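Local coordinates for protein glutathione S-transferase (Sphingomonas paucimobilis, PDB 1F2E) that binds glutathione and probably transfers it to electrophilic compounds, as other members of the glutathione S-transferase superfamily do, at residues Ser99-Glu104 / Asp144-Asn149; Ile73-Pro78 / Leu89-Leu94. All coordinates share one frame; numbering follows the deposited sequence.

Contact 1. Residues Ser99-Glu104 / Asp144-Asn149; sequences SFLGSE and DHYAGN. With GSH (glutathione), chain F.
Tyr-146 reaches from its loop to Phe-100 and Leu-101 on helix 89-113, a piece of core packing in the all-helical C-terminal domain of the glutathione S-transferase fold. The backbones stay well apart, with the CA atoms of Leu-101 and Tyr-146 10.6 Å from each other, so the long phenol has to span the gap. It does this with CG anti to the backbone N (chi1 -170°), which sends the ring outward from the loop to the helix. Leu-101 and Tyr-146 run alongside each other in opposite senses, and both methyls of the leucine fork meet the same ring corner: CD1 and CD2 of Leu-101 each lie 3.6 Å from CE2 of Tyr-146. Phe-100, by contrast, crosses the tyrosine at roughly a right angle. The tyrosine hydroxyl comes obliquely at the phenylalanine ring, with Tyr-146 OH 3.3 Å from Phe-100 CD2. No hydrogen bond links the two segments; instead the hydroxyl of this buried tyrosine is paired with NH2 of Arg-97, one turn back on the same helix. The backbone N of Tyr-146 is held by the carboxylate of Asp-155 in helix 153-161, which ties the loop to that helix, while Leu-136 and Glu-139 of helix 119-141 also touch the Tyr-146 side chain. The segment 99-104 also borders the second subunit, from Ser-99, whose OG bonds Glu-65 of that subunit, to Glu-104 beside a glutathione that is bonded to the second subunit as well. There the bent side chain of Glu-104 places one carboxylate oxygen on the ligand and the other in a salt bridge with Lys-107 of the second subunit. The ligand's amino nitrogen, GSH N1, donates a hydrogen bond to Glu-104 OE1 at 2.9 Å.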
# COMPACT_ATOMS: atom_id res chain seq x y z
N SER A 99 -3.59 0.89 -3.35
CA SER A 99 -2.36 0.19 -3.02
C SER A 99 -1.21 0.58 -3.95
O SER A 99 -0.07 0.75 -3.50
CB SER A 99 -2.60 -1.32 -3.09
OG SER A 99 -1.37 -2.01 -3.02
N PHE A 100 -1.50 0.72 -5.24
CA PHE A 100 -0.47 1.09 -6.19
C PHE A 100 0.02 2.50 -5.89
O PHE A 100 1.23 2.77 -5.86
CB PHE A 100 -1.01 1.04 -7.62
CG PHE A 100 -0.07 1.62 -8.64
CD1 PHE A 100 0.99 0.87 -9.14
CD2 PHE A 100 -0.22 2.94 -9.07
CE1 PHE A 100 1.88 1.41 -10.06
CE2 PHE A 100 0.67 3.50 -9.99
CZ PHE A 100 1.73 2.74 -10.49
N LEU A 101 -0.93 3.40 -5.67
CA LEU A 101 -0.67 4.80 -5.38
C LEU A 101 0.17 4.95 -4.11
O LEU A 101 1.11 5.74 -4.06
CB LEU A 101 -2.01 5.54 -5.23
CG LEU A 101 -2.53 6.53 -6.28
CD1 LEU A 101 -1.97 6.26 -7.65
CD2 LEU A 101 -4.05 6.48 -6.29
N GLY A 102 -0.17 4.19 -3.07
CA GLY A 102 0.57 4.28 -1.83
C GLY A 102 1.92 3.57 -1.81
O GLY A 102 2.88 4.08 -1.23
N SER A 103 2.00 2.40 -2.45
CA SER A 103 3.23 1.62 -2.46
C SER A 103 4.22 1.91 -3.58
O SER A 103 5.43 1.77 -3.39
CB SER A 103 2.90 0.13 -2.47
OG SER A 103 2.18 -0.21 -1.30
N GLU A 104 3.72 2.31 -4.75
CA GLU A 104 4.60 2.60 -5.88
C GLU A 104 4.78 4.09 -6.18
O GLU A 104 5.87 4.65 -6.06
CB GLU A 104 4.08 1.90 -7.14
CG GLU A 104 3.79 0.41 -6.95
CD GLU A 104 5.04 -0.43 -6.72
OE1 GLU A 104 4.90 -1.65 -6.47
OE2 GLU A 104 6.16 0.11 -6.80
N ASP A 144 -12.20 8.51 -17.51
CA ASP A 144 -12.53 9.76 -16.85
C ASP A 144 -11.95 9.74 -15.43
O ASP A 144 -11.41 10.74 -14.95
CB ASP A 144 -14.05 9.93 -16.73
CG ASP A 144 -14.75 9.84 -18.07
OD1 ASP A 144 -14.41 10.62 -18.98
OD2 ASP A 144 -15.66 9.00 -18.20
N HIS A 145 -12.08 8.59 -14.78
CA HIS A 145 -11.64 8.42 -13.41
C HIS A 145 -10.59 7.33 -13.27
O HIS A 145 -10.56 6.39 -14.06
CB HIS A 145 -12.85 8.12 -12.55
CG HIS A 145 -13.97 9.09 -12.75
ND1 HIS A 145 -13.98 10.34 -12.17
CD2 HIS A 145 -15.07 9.02 -13.52
CE1 HIS A 145 -15.05 11.00 -12.58
NE2 HIS A 145 -15.73 10.23 -13.40
N TYR A 146 -9.74 7.45 -12.26
CA TYR A 146 -8.67 6.50 -12.05
C TYR A 146 -9.11 5.09 -11.67
O TYR A 146 -8.57 4.10 -12.16
CB TYR A 146 -7.69 7.04 -11.01
CG TYR A 146 -6.42 6.22 -10.90
CD1 TYR A 146 -5.68 5.91 -12.04
CD2 TYR A 146 -5.94 5.80 -9.66
CE1 TYR A 146 -4.48 5.20 -11.95
CE2 TYR A 146 -4.74 5.10 -9.56
CZ TYR A 146 -4.02 4.80 -10.70
OH TYR A 146 -2.83 4.13 -10.61
N ALA A 147 -10.08 5.00 -10.77
CA ALA A 147 -10.59 3.71 -10.32
C ALA A 147 -12.08 3.60 -10.59
O ALA A 147 -12.89 4.36 -10.04
CB ALA A 147 -10.32 3.53 -8.83
N GLY A 148 -12.46 2.66 -11.44
CA GLY A 148 -13.87 2.50 -11.72
C GLY A 148 -14.42 3.51 -12.71
O GLY A 148 -13.72 3.94 -13.62
N ASN A 149 -15.67 3.90 -12.51
CA ASN A 149 -16.32 4.82 -13.43
C ASN A 149 -16.68 6.19 -12.87
O ASN A 149 -17.07 7.08 -13.63
CB ASN A 149 -17.59 4.15 -13.97
CG ASN A 149 -18.05 4.74 -15.29
OD1 ASN A 149 -18.30 5.95 -15.40
ND2 ASN A 149 -18.17 3.89 -16.30
N1 GSH F . 3.10 -2.95 -4.65
CA1 GSH F . 3.03 -4.25 -5.33
C1 GSH F . 2.22 -5.30 -4.50
O11 GSH F . 2.07 -6.46 -5.01
O12 GSH F . 1.74 -4.95 -3.38
CB1 GSH F . 4.50 -4.69 -5.54
CG1 GSH F . 4.79 -5.92 -6.41
CD1 GSH F . 6.28 -6.20 -6.52
OE1 GSH F . 7.13 -5.41 -6.09
N2 GSH F . 6.60 -7.35 -7.12
CA2 GSH F . 7.97 -7.81 -7.34
C2 GSH F . 8.21 -8.02 -8.81
O2 GSH F . 7.44 -8.73 -9.46
CB2 GSH F . 8.23 -9.14 -6.63
SG2 GSH F . 7.98 -9.16 -4.86
N3 GSH F . 9.26 -7.40 -9.35
CA3 GSH F . 9.57 -7.53 -10.78
C3 GSH F . 11.04 -7.76 -11.01
O31 GSH F . 11.43 -7.77 -12.21
O32 GSH F . 11.78 -7.93 -10.00

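Contact 2. Residues Ile73-Pro78 / Leu89-Leu94; sequences IADQNP and LDRYRL
Asp-75 and Arg-91 approach from opposite directions and form an end-on, two-pronged salt bridge between helix 66-75 and helix 89-113, a clasp from the thioredoxin-like domain to the helical domain. The guanidinium presents its NH1 and NH2 edge to the carboxylate, with the two planes 30° apart. The shorter prong is Arg-91 NH2 to Asp-75 OD1 at 2.7 Å, made to the syn lone pair with an N-H...O angle of 140°; the oxygen is somewhat tilted from the guanidinium plane. Arg-91 NH1 to Asp-75 OD2 is longer, 3.3 Å, but here the oxygen lies in that plane. With chi1 at -167° the arginine CG lies opposite its own N, and the chain runs straight out as far as NE. OD1 carries a second load, a hydrogen bond with the hydroxyl of Tyr-92 of the second subunit, so the acid sits where two domains and two chains meet. Pro-84 O adds a weak bond to Arg-91 NH1. With an alanine in place of Asp-75, the guanidinium would probably lose its main counter-charge, and Tyr-92 OH of the second subunit its acceptor.

The grip is confined to this one pair. Beyond it the loop from Gln-76 to Pro-78 takes no part, and Gln-76 and Pro-78 are exposed to solvent. On helix 89-113 Arg-93 is engaged elsewhere: NH1 bonds Asp-90 OD1 at 2.9 Å and NE pairs with Glu-61 of the second subunit. Both Ala-74 and Leu-94 pack on Ala-83 of the connecting loop and on Val-153 of helix 153-161. Leu-71 of helix 66-75 touches both Arg-91 and Leu-94, and Ile-73 packs against helix 12-21.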
# COMPACT_ATOMS: atom_id res chain seq x y z
N ILE A 73 -13.09 6.67 5.53
CA ILE A 73 -13.79 7.93 5.36
C ILE A 73 -14.96 7.78 4.38
O ILE A 73 -16.07 8.25 4.65
CB ILE A 73 -12.82 9.02 4.87
CG1 ILE A 73 -11.78 9.30 5.97
CG2 ILE A 73 -13.59 10.29 4.49
CD1 ILE A 73 -10.67 10.29 5.56
N ALA A 74 -14.72 7.12 3.26
CA ALA A 74 -15.78 6.93 2.27
C ALA A 74 -16.94 6.07 2.80
O ALA A 74 -18.11 6.40 2.59
CB ALA A 74 -15.21 6.31 1.00
N ASP A 75 -16.60 4.98 3.49
CA ASP A 75 -17.61 4.06 4.03
C ASP A 75 -18.54 4.69 5.05
O ASP A 75 -19.69 4.26 5.17
CB ASP A 75 -16.94 2.83 4.65
CG ASP A 75 -16.23 1.96 3.63
OD1 ASP A 75 -15.47 1.06 4.04
OD2 ASP A 75 -16.43 2.18 2.41
N GLN A 76 -18.06 5.69 5.78
CA GLN A 76 -18.88 6.35 6.78
C GLN A 76 -20.10 7.05 6.18
O GLN A 76 -21.10 7.27 6.86
CB GLN A 76 -18.04 7.35 7.58
CG GLN A 76 -16.94 6.69 8.38
CD GLN A 76 -17.41 5.41 9.06
OE1 GLN A 76 -18.30 5.43 9.92
NE2 GLN A 76 -16.81 4.28 8.67
N ASN A 77 -20.02 7.42 4.90
CA ASN A 77 -21.15 8.06 4.25
C ASN A 77 -21.43 7.41 2.91
O ASN A 77 -20.95 7.87 1.87
CB ASN A 77 -20.95 9.56 4.06
CG ASN A 77 -22.18 10.23 3.44
OD1 ASN A 77 -23.24 9.61 3.32
ND2 ASN A 77 -22.04 11.50 3.05
N PRO A 78 -22.21 6.32 2.91
CA PRO A 78 -22.52 5.63 1.65
C PRO A 78 -23.31 6.48 0.64
O PRO A 78 -23.30 6.20 -0.56
CB PRO A 78 -23.28 4.38 2.11
CG PRO A 78 -23.85 4.78 3.44
CD PRO A 78 -22.75 5.60 4.07
N LEU A 89 -17.00 -6.51 -6.70
CA LEU A 89 -15.69 -6.75 -7.28
C LEU A 89 -15.00 -5.40 -7.43
O LEU A 89 -13.79 -5.28 -7.24
CB LEU A 89 -15.86 -7.40 -8.65
CG LEU A 89 -14.72 -8.23 -9.26
CD1 LEU A 89 -15.00 -8.36 -10.76
CD2 LEU A 89 -13.37 -7.57 -9.04
N ASP A 90 -15.79 -4.39 -7.78
CA ASP A 90 -15.29 -3.05 -7.99
C ASP A 90 -14.54 -2.50 -6.78
O ASP A 90 -13.73 -1.59 -6.91
CB ASP A 90 -16.44 -2.11 -8.37
CG ASP A 90 -15.95 -0.79 -8.94
OD1 ASP A 90 -15.04 -0.82 -9.80
OD2 ASP A 90 -16.48 0.28 -8.56
N ARG A 91 -14.81 -3.05 -5.60
CA ARG A 91 -14.14 -2.57 -4.39
C ARG A 91 -12.67 -2.98 -4.40
O ARG A 91 -11.80 -2.24 -3.92
CB ARG A 91 -14.82 -3.13 -3.14
CG ARG A 91 -14.38 -2.43 -1.86
CD ARG A 91 -15.23 -2.86 -0.68
NE ARG A 91 -14.76 -2.28 0.58
CZ ARG A 91 -15.09 -1.07 1.03
NH1 ARG A 91 -15.89 -0.28 0.33
NH2 ARG A 91 -14.60 -0.66 2.19
N TYR A 92 -12.40 -4.16 -4.94
CA TYR A 92 -11.03 -4.65 -5.00
C TYR A 92 -10.26 -3.84 -6.03
O TYR A 92 -9.06 -3.58 -5.85
CB TYR A 92 -11.02 -6.15 -5.34
CG TYR A 92 -11.80 -6.95 -4.32
CD1 TYR A 92 -13.14 -7.27 -4.54
CD2 TYR A 92 -11.24 -7.30 -3.08
CE1 TYR A 92 -13.90 -7.92 -3.56
CE2 TYR A 92 -11.99 -7.94 -2.10
CZ TYR A 92 -13.32 -8.24 -2.34
OH TYR A 92 -14.08 -8.85 -1.37
N ARG A 93 -10.94 -3.44 -7.10
CA ARG A 93 -10.29 -2.61 -8.12
C ARG A 93 -9.85 -1.33 -7.42
O ARG A 93 -8.75 -0.84 -7.65
CB ARG A 93 -11.25 -2.25 -9.25
CG ARG A 93 -11.85 -3.43 -9.98
CD ARG A 93 -12.66 -2.98 -11.19
NE ARG A 93 -13.36 -4.11 -11.80
CZ ARG A 93 -14.68 -4.29 -11.74
NH1 ARG A 93 -15.45 -3.41 -11.11
NH2 ARG A 93 -15.22 -5.36 -12.30
N LEU A 94 -10.71 -0.79 -6.56
CA LEU A 94 -10.36 0.43 -5.84
C LEU A 94 -9.17 0.18 -4.92
O LEU A 94 -8.23 0.96 -4.88
CB LEU A 94 -11.54 0.93 -5.00
CG LEU A 94 -11.19 2.11 -4.08
CD1 LEU A 94 -10.69 3.29 -4.93
CD2 LEU A 94 -12.41 2.52 -3.27

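In the fold
Contacts 1 and 2 both use helix 89-113, about 13 Å apart between centres, and contact 2 closes along the chain before contact 1 opens. They also touch directly: Ala-147 CB of contact 1 lies 3.9 Å from Leu-94 CD1 of contact 2. Contact 1 is the one near the glutathione sites, and it carries a residue that reaches across the dimer to the ligand. Its Leu-101 side chain is about 8 Å from that of Asn-66, about 10 Å from that of Cys-10, which can bind glutathione covalently, and about 9 Å from a second glutathione. Contact 2 lies away from these sites, yet both contacts reach the dimer partner.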